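Long-range contacts in type IV pilus biogenesis factor PilY1 (Pseudomonas aeruginosa, PDB 3HX6), which takes part in pilus assembly, twitching motility and adhesion to host cells, and appears to regulate pilus retraction by binding and releasing calcium: residues F108-S113 and F167-T172; Q326-A331 and V345-G350; T522-L527 and V542-E547. The protein carries 3 engineered substitutions. All coordinates share one frame; numbering follows the deposited sequence.

Interaction 1 of 3, residues F108-S113 and F167-T172; sequences FAFIPS and FALDVT
Strand 108-110 and the 167-170 part of strand 165-170 run nearly antiparallel, with their N-to-C directions 153° apart. Their axes come no closer than 11.0 Å, and no hydrogen bond joins them. The spacing tightens along the segments: Phe108 CA lies 10.5 Å from Val171 CA, but Pro112 CA lies 7.9 Å from Phe167 CA. The gap is filled by side chains. Phe110 reaches across with CG anti to its backbone N (chi1 -179°). Its ring meets the Phe167 ring at a slant, with centroids 4.7 Å apart and planes at 39°. Phe110 CE1 sits over the centre of one face of the Phe167 ring. The two sheets are neighbouring blades of the beta-propeller domain, packed against each other through these side chains. Strand 108-110 is the last of one four-stranded antiparallel sheet, and strand 165-170 is the third of the next. Leu97, next to Phe110 in the first sheet, also touches Phe167 and Leu169. Leu169 makes a CH-pi contact with Phe110: its CD2 lies 4.0 Å from the ring centroid, over the face and shifted toward the rim. The other methyl, Leu169 CD1, approaches Phe108 CE1 at 4.2 Å. At the far end Pro112 CG comes within 3.9 Å of Phe167 CE1. Pro112 is also the N-cap residue of helix 113-118, which follows the strand after a short loop.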
# COMPACT_ATOMS: atom_id res chain seq x y z
N PHE A 108 -10.80 26.25 -2.31
CA PHE A 108 -12.03 26.47 -3.06
C PHE A 108 -13.26 26.45 -2.16
O PHE A 108 -13.21 25.93 -1.04
CB PHE A 108 -12.14 25.40 -4.16
CG PHE A 108 -13.42 25.46 -4.95
CD1 PHE A 108 -14.52 24.71 -4.57
CD2 PHE A 108 -13.50 26.25 -6.09
CE1 PHE A 108 -15.70 24.74 -5.31
CE2 PHE A 108 -14.68 26.29 -6.85
CZ PHE A 108 -15.78 25.54 -6.45
N ALA A 109 -14.34 27.02 -2.65
CA ALA A 109 -15.59 27.06 -1.91
C ALA A 109 -16.73 27.13 -2.92
O ALA A 109 -16.72 27.95 -3.83
CB ALA A 109 -15.63 28.28 -1.00
N PHE A 110 -17.70 26.23 -2.77
CA PHE A 110 -18.83 26.23 -3.68
C PHE A 110 -20.10 26.61 -2.94
O PHE A 110 -20.29 26.26 -1.77
CB PHE A 110 -18.99 24.85 -4.33
CG PHE A 110 -20.14 24.78 -5.29
CD1 PHE A 110 -21.32 24.14 -4.94
CD2 PHE A 110 -20.05 25.39 -6.54
CE1 PHE A 110 -22.40 24.11 -5.82
CE2 PHE A 110 -21.12 25.37 -7.42
CZ PHE A 110 -22.30 24.73 -7.06
N ILE A 111 -20.97 27.35 -3.62
CA ILE A 111 -22.22 27.79 -3.01
C ILE A 111 -23.38 27.56 -3.96
O ILE A 111 -23.53 28.27 -4.96
CB ILE A 111 -22.16 29.28 -2.61
CG1 ILE A 111 -21.10 29.47 -1.52
CG2 ILE A 111 -23.53 29.75 -2.13
CD1 ILE A 111 -20.86 30.91 -1.13
N PRO A 112 -24.22 26.56 -3.66
CA PRO A 112 -25.39 26.21 -4.47
C PRO A 112 -26.30 27.40 -4.74
O PRO A 112 -26.44 28.30 -3.91
CB PRO A 112 -26.08 25.15 -3.61
CG PRO A 112 -24.92 24.46 -2.97
CD PRO A 112 -24.05 25.61 -2.54
N SER A 113 -26.91 27.41 -5.92
CA SER A 113 -27.81 28.48 -6.30
C SER A 113 -28.87 28.66 -5.22
O SER A 113 -29.30 29.78 -4.94
CB SER A 113 -28.49 28.16 -7.64
OG SER A 113 -27.53 27.92 -8.65
N PHE A 167 -25.78 18.37 -7.01
CA PHE A 167 -24.90 19.08 -7.92
C PHE A 167 -23.64 18.27 -8.15
O PHE A 167 -23.27 17.41 -7.34
CB PHE A 167 -24.56 20.50 -7.41
CG PHE A 167 -23.80 20.53 -6.12
CD1 PHE A 167 -24.46 20.70 -4.90
CD2 PHE A 167 -22.41 20.41 -6.11
CE1 PHE A 167 -23.75 20.76 -3.70
CE2 PHE A 167 -21.69 20.47 -4.92
CZ PHE A 167 -22.36 20.64 -3.71
N ALA A 168 -23.00 18.52 -9.29
CA ALA A 168 -21.78 17.81 -9.65
C ALA A 168 -20.76 18.84 -10.10
O ALA A 168 -21.09 19.78 -10.81
CB ALA A 168 -22.06 16.82 -10.77
N LEU A 169 -19.52 18.68 -9.66
CA LEU A 169 -18.47 19.59 -10.06
C LEU A 169 -17.39 18.78 -10.76
O LEU A 169 -17.20 17.60 -10.45
CB LEU A 169 -17.86 20.29 -8.84
CG LEU A 169 -18.81 21.02 -7.89
CD1 LEU A 169 -18.03 21.56 -6.69
CD2 LEU A 169 -19.51 22.14 -8.62
N ASP A 170 -16.71 19.40 -11.72
CA ASP A 170 -15.61 18.74 -12.41
C ASP A 170 -14.42 19.19 -11.59
O ASP A 170 -14.05 20.36 -11.63
CB ASP A 170 -15.47 19.25 -13.85
CG ASP A 170 -14.36 18.53 -14.61
OD1 ASP A 170 -13.29 18.27 -14.01
OD2 ASP A 170 -14.56 18.22 -15.80
N VAL A 171 -13.84 18.27 -10.85
CA VAL A 171 -12.72 18.59 -9.98
C VAL A 171 -11.38 18.03 -10.47
O VAL A 171 -10.42 17.91 -9.71
CB VAL A 171 -13.06 18.10 -8.54
CG1 VAL A 171 -12.32 16.81 -8.21
CG2 VAL A 171 -12.80 19.20 -7.55
N THR A 172 -11.32 17.70 -11.75
CA THR A 172 -10.10 17.16 -12.35
C THR A 172 -8.92 18.11 -12.15
O THR A 172 -7.81 17.68 -11.84
CB THR A 172 -10.30 16.94 -13.86
OG1 THR A 172 -11.52 16.22 -14.08
CG2 THR A 172 -9.13 16.15 -14.44

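Interaction 2 of 3, residues Q326-A331 and V345-G350; sequences QAITAA and VIFGTG
Gly350 is joined to residues 327-329 by a backbone bond from its N and a side-chain bond to its O. Gly350 N donates to Ala327 O over 2.7 Å, with an N-H...O angle of 163° and the donor tilted 29° from the carbonyl plane. Thr329 OG1 donates to Gly350 O at 2.5 Å, unusually short, so the exact length is doubtful. With OG1 anti to its own carbonyl carbon and beside the backbone N (chi1 -64°), the hydroxyl meets Gly350 O. Gly350 is thus held at its N and, with that reserve, at its O. Its backbone angles would jam a side chain against the preceding carbonyl, so the site calls for glycine.

Water extends this polar link tothe strand. Water 1 accepts from Thr329 N and donates to Gly348 O, each at 2.7 Å. Water 2 accepts from Gly348 N and donates weakly to Ala330 O and Ala331 O. Both backbone groups of Gly348 therefore reach the 326-331 loop through water.

Around these bonds the side chains pack. Thr349 CG2 touches Gln326 CB at 3.5 Å. The polar ends of both residues have other partners: Gln326 NE2 bonds to Tyr369 and its OE1 to Thr367, while Thr349 OG1 bonds to Gln366 and to Thr367 N. Ile328 touches the strand with both branches. Its CG2 lies 3.7 Å from Gly348 O, and its CD1 meets Phe347 CD2 obliquely at 3.7 Å. The Phe347 ring also meets the Tyr369 ring.

All the touching residues are buried. The loop follows strand 307-317, the last of a four-stranded blade, and leads to strand 333-336, which pairs antiparallel with 343-348 in the next sheet. The arrangement is consistent with a blade-to-blade connection in the beta-propeller domain, anchored to the strand end beside it.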
# COMPACT_ATOMS: atom_id res chain seq x y z
N GLN A 326 -38.06 -1.08 9.77
CA GLN A 326 -36.76 -0.51 10.12
C GLN A 326 -36.19 0.22 8.90
O GLN A 326 -35.89 -0.41 7.89
CB GLN A 326 -35.78 -1.60 10.52
CG GLN A 326 -36.11 -2.30 11.82
CD GLN A 326 -35.27 -3.53 12.01
OE1 GLN A 326 -34.66 -3.74 13.06
NE2 GLN A 326 -35.24 -4.38 10.98
N ALA A 327 -36.04 1.53 9.01
CA ALA A 327 -35.49 2.31 7.91
C ALA A 327 -34.07 1.88 7.58
O ALA A 327 -33.32 1.46 8.47
CB ALA A 327 -35.50 3.79 8.28
N ILE A 328 -33.72 1.96 6.31
CA ILE A 328 -32.38 1.62 5.85
C ILE A 328 -31.81 2.89 5.25
O ILE A 328 -32.40 3.48 4.33
CB ILE A 328 -32.40 0.53 4.78
CG1 ILE A 328 -32.94 -0.77 5.38
CG2 ILE A 328 -30.98 0.33 4.21
CD1 ILE A 328 -33.32 -1.81 4.36
N THR A 329 -30.67 3.32 5.78
CA THR A 329 -29.99 4.53 5.34
C THR A 329 -28.72 4.21 4.57
O THR A 329 -28.48 4.75 3.49
CB THR A 329 -29.58 5.40 6.55
OG1 THR A 329 -30.75 5.85 7.24
CG2 THR A 329 -28.78 6.60 6.09
N ALA A 330 -27.91 3.33 5.14
CA ALA A 330 -26.64 2.95 4.54
C ALA A 330 -26.79 2.06 3.32
O ALA A 330 -27.77 1.33 3.18
CB ALA A 330 -25.77 2.24 5.57
N ALA A 331 -25.80 2.13 2.44
CA ALA A 331 -25.78 1.33 1.24
C ALA A 331 -25.53 -0.12 1.61
O ALA A 331 -24.88 -0.41 2.63
CB ALA A 331 -24.67 1.80 0.30
N VAL A 345 -26.58 -10.29 0.16
CA VAL A 345 -26.76 -8.85 0.22
C VAL A 345 -26.78 -8.44 1.68
O VAL A 345 -27.66 -8.83 2.44
CB VAL A 345 -28.07 -8.43 -0.47
CG1 VAL A 345 -28.16 -6.92 -0.54
CG2 VAL A 345 -28.14 -9.05 -1.86
N ILE A 346 -25.79 -7.64 2.08
CA ILE A 346 -25.69 -7.21 3.47
C ILE A 346 -26.13 -5.76 3.63
O ILE A 346 -25.68 -4.88 2.90
CB ILE A 346 -24.24 -7.37 3.98
CG1 ILE A 346 -23.80 -8.83 3.78
CG2 ILE A 346 -24.15 -6.97 5.44
CD1 ILE A 346 -22.35 -9.10 4.10
N PHE A 347 -27.02 -5.51 4.59
CA PHE A 347 -27.50 -4.16 4.85
C PHE A 347 -27.92 -4.02 6.30
O PHE A 347 -28.37 -4.98 6.93
CB PHE A 347 -28.68 -3.82 3.92
CG PHE A 347 -29.78 -4.85 3.93
CD1 PHE A 347 -29.64 -6.03 3.22
CD2 PHE A 347 -30.95 -4.63 4.65
CE1 PHE A 347 -30.65 -6.99 3.22
CE2 PHE A 347 -31.97 -5.59 4.66
CZ PHE A 347 -31.82 -6.77 3.95
N GLY A 348 -27.76 -2.81 6.83
CA GLY A 348 -28.13 -2.55 8.22
C GLY A 348 -29.18 -1.46 8.27
O GLY A 348 -29.32 -0.67 7.33
N THR A 349 -29.91 -1.39 9.38
CA THR A 349 -30.96 -0.40 9.48
C THR A 349 -30.60 0.76 10.39
O THR A 349 -29.72 0.66 11.24
CB THR A 349 -32.27 -1.06 9.96
OG1 THR A 349 -32.10 -1.57 11.29
CG2 THR A 349 -32.64 -2.23 9.03
N GLY A 350 -31.30 1.87 10.19
CA GLY A 350 -31.08 3.07 10.98
C GLY A 350 -31.42 4.31 10.18
O GLY A 350 -31.52 4.25 8.95
O HOH W 1 -28.92 2.05 7.36
O HOH W 2 -26.95 -0.94 4.50

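Interaction 3 of 3, residues T522-L527 and V542-E547; sequences TEQKGL and VCSSGE
Gln524 and Ser544 supply the hydrogen bond between the segments. Ser544 OG donates to Gln524 OE1 at 2.8 Å, and the bond is weak. The Ser544 hydroxyl sits between its backbone N and carbonyl carbon (chi1 62°), which turns it toward the amide. Gln524 OE1 has a second partner in Thr480, so the same oxygen joins strand 477-483 to the 544-547 turn.

Other contacts involve carbon atoms. Gln524 NE2 lies 3.5 Å from Glu547 CB, and these two side chains cross at about a right angle. Ser545 CB comes within 3.0 Å of Gly526 O, a tight approach. Lys525 CB is 4.0 Å from Ser545 O, and the rest of the lysine chain leads away from the turn.

The turn belongs to a beta-hairpin in which strand 539-543 folds back antiparallel onto strand 548-550. The disulfide between Cys543 and Cys548 closes this hairpin. Inside the turn, Glu547 N gives a weak hydrogen bond to Ser545 O. Gly546 has the positive phi of 76° that suits a glycine. The other segment continues from strand 521-524 of the large mixed sheet, and the turn packs beside it near the surface.

Charge enters through Glu547. Its chain bends at chi2, and its carboxylate forms a salt bridge with Arg410.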
# COMPACT_ATOMS: atom_id res chain seq x y z
N THR A 522 -15.30 -3.39 18.37
CA THR A 522 -14.51 -2.56 19.26
C THR A 522 -14.97 -1.11 19.14
O THR A 522 -15.25 -0.62 18.04
CB THR A 522 -13.00 -2.65 18.95
OG1 THR A 522 -12.27 -1.86 19.90
CG2 THR A 522 -12.70 -2.15 17.56
N GLU A 523 -15.06 -0.45 20.29
CA GLU A 523 -15.49 0.94 20.37
C GLU A 523 -14.36 1.87 19.95
O GLU A 523 -13.24 1.75 20.44
CB GLU A 523 -15.92 1.23 21.81
CG GLU A 523 -16.44 2.63 22.08
CD GLU A 523 -16.92 2.79 23.52
OE1 GLU A 523 -16.13 2.51 24.45
OE2 GLU A 523 -18.09 3.19 23.71
N GLN A 524 -14.65 2.80 19.03
CA GLN A 524 -13.63 3.74 18.56
C GLN A 524 -14.00 5.21 18.81
O GLN A 524 -15.17 5.56 18.97
CB GLN A 524 -13.36 3.53 17.06
CG GLN A 524 -12.52 2.30 16.75
CD GLN A 524 -11.94 2.31 15.35
OE1 GLN A 524 -12.67 2.26 14.35
NE2 GLN A 524 -10.61 2.38 15.26
N LYS A 525 -12.98 6.06 18.83
CA LYS A 525 -13.15 7.49 19.07
C LYS A 525 -14.12 8.20 18.12
O LYS A 525 -14.52 7.65 17.09
CB LYS A 525 -11.80 8.21 19.03
CG LYS A 525 -10.96 8.03 20.29
CD LYS A 525 -9.66 8.83 20.20
CE LYS A 525 -8.89 8.80 21.52
NZ LYS A 525 -8.58 7.41 21.97
N GLY A 526 -14.47 9.43 18.51
CA GLY A 526 -15.39 10.26 17.75
C GLY A 526 -15.60 9.92 16.29
O GLY A 526 -14.66 9.62 15.56
N LEU A 527 -16.86 10.00 15.86
CA LEU A 527 -17.26 9.70 14.49
C LEU A 527 -16.24 10.10 13.43
O LEU A 527 -15.58 11.13 13.53
CB LEU A 527 -18.59 10.39 14.18
CG LEU A 527 -19.84 9.84 14.88
CD1 LEU A 527 -19.73 9.98 16.39
CD2 LEU A 527 -21.04 10.59 14.37
N VAL A 542 -8.26 -0.54 8.24
CA VAL A 542 -9.56 0.10 8.24
C VAL A 542 -9.40 1.25 9.22
O VAL A 542 -8.95 1.07 10.35
CB VAL A 542 -10.68 -0.86 8.70
CG1 VAL A 542 -10.43 -1.36 10.12
CG2 VAL A 542 -12.03 -0.16 8.61
N CYS A 543 -9.75 2.45 8.78
CA CYS A 543 -9.62 3.61 9.64
C CYS A 543 -10.97 4.26 9.86
O CYS A 543 -11.88 4.12 9.04
CB CYS A 543 -8.68 4.65 9.02
SG CYS A 543 -7.04 4.07 8.47
N SER A 544 -11.10 4.97 10.97
CA SER A 544 -12.33 5.67 11.28
C SER A 544 -11.98 7.09 11.69
O SER A 544 -12.26 8.05 10.98
CB SER A 544 -13.08 4.97 12.41
OG SER A 544 -12.32 4.97 13.60
N SER A 545 -11.34 7.20 12.85
CA SER A 545 -10.94 8.49 13.38
C SER A 545 -9.97 8.24 14.52
O SER A 545 -10.27 7.48 15.45
CB SER A 545 -12.16 9.25 13.90
OG SER A 545 -11.80 10.50 14.44
N GLY A 546 -8.81 8.89 14.45
CA GLY A 546 -7.81 8.72 15.48
C GLY A 546 -7.08 7.40 15.38
O GLY A 546 -5.87 7.34 15.57
N GLU A 547 -7.81 6.33 15.07
CA GLU A 547 -7.21 5.01 14.97
C GLU A 547 -7.48 4.28 13.67
O GLU A 547 -8.58 4.33 13.12
CB GLU A 547 -7.68 4.12 16.13
CG GLU A 547 -6.85 4.20 17.42
CD GLU A 547 -5.62 3.29 17.41
OE1 GLU A 547 -5.79 2.06 17.28
OE2 GLU A 547 -4.49 3.82 17.52

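From the N terminus, interaction 1 comes first. It closes a loop of 53 residues and packs two neighbouring propeller blades together. Interaction 2 follows, closing a 13-residue loop where the chain passes from the blade ending in strand 307-317 to the large mixed sheet. Interaction 3 closes a 14-residue loop near the C-terminal end and sets a small disulfide-closed hairpin sheet against that same mixed sheet. The three are in series; none nests in or crosses another. Interactions 2 and 3 both reach the mixed sheet, yet their nearest atoms are about 12 Å apart. Interaction 1 is more remote, with its centre 29 Å from each of the other centres.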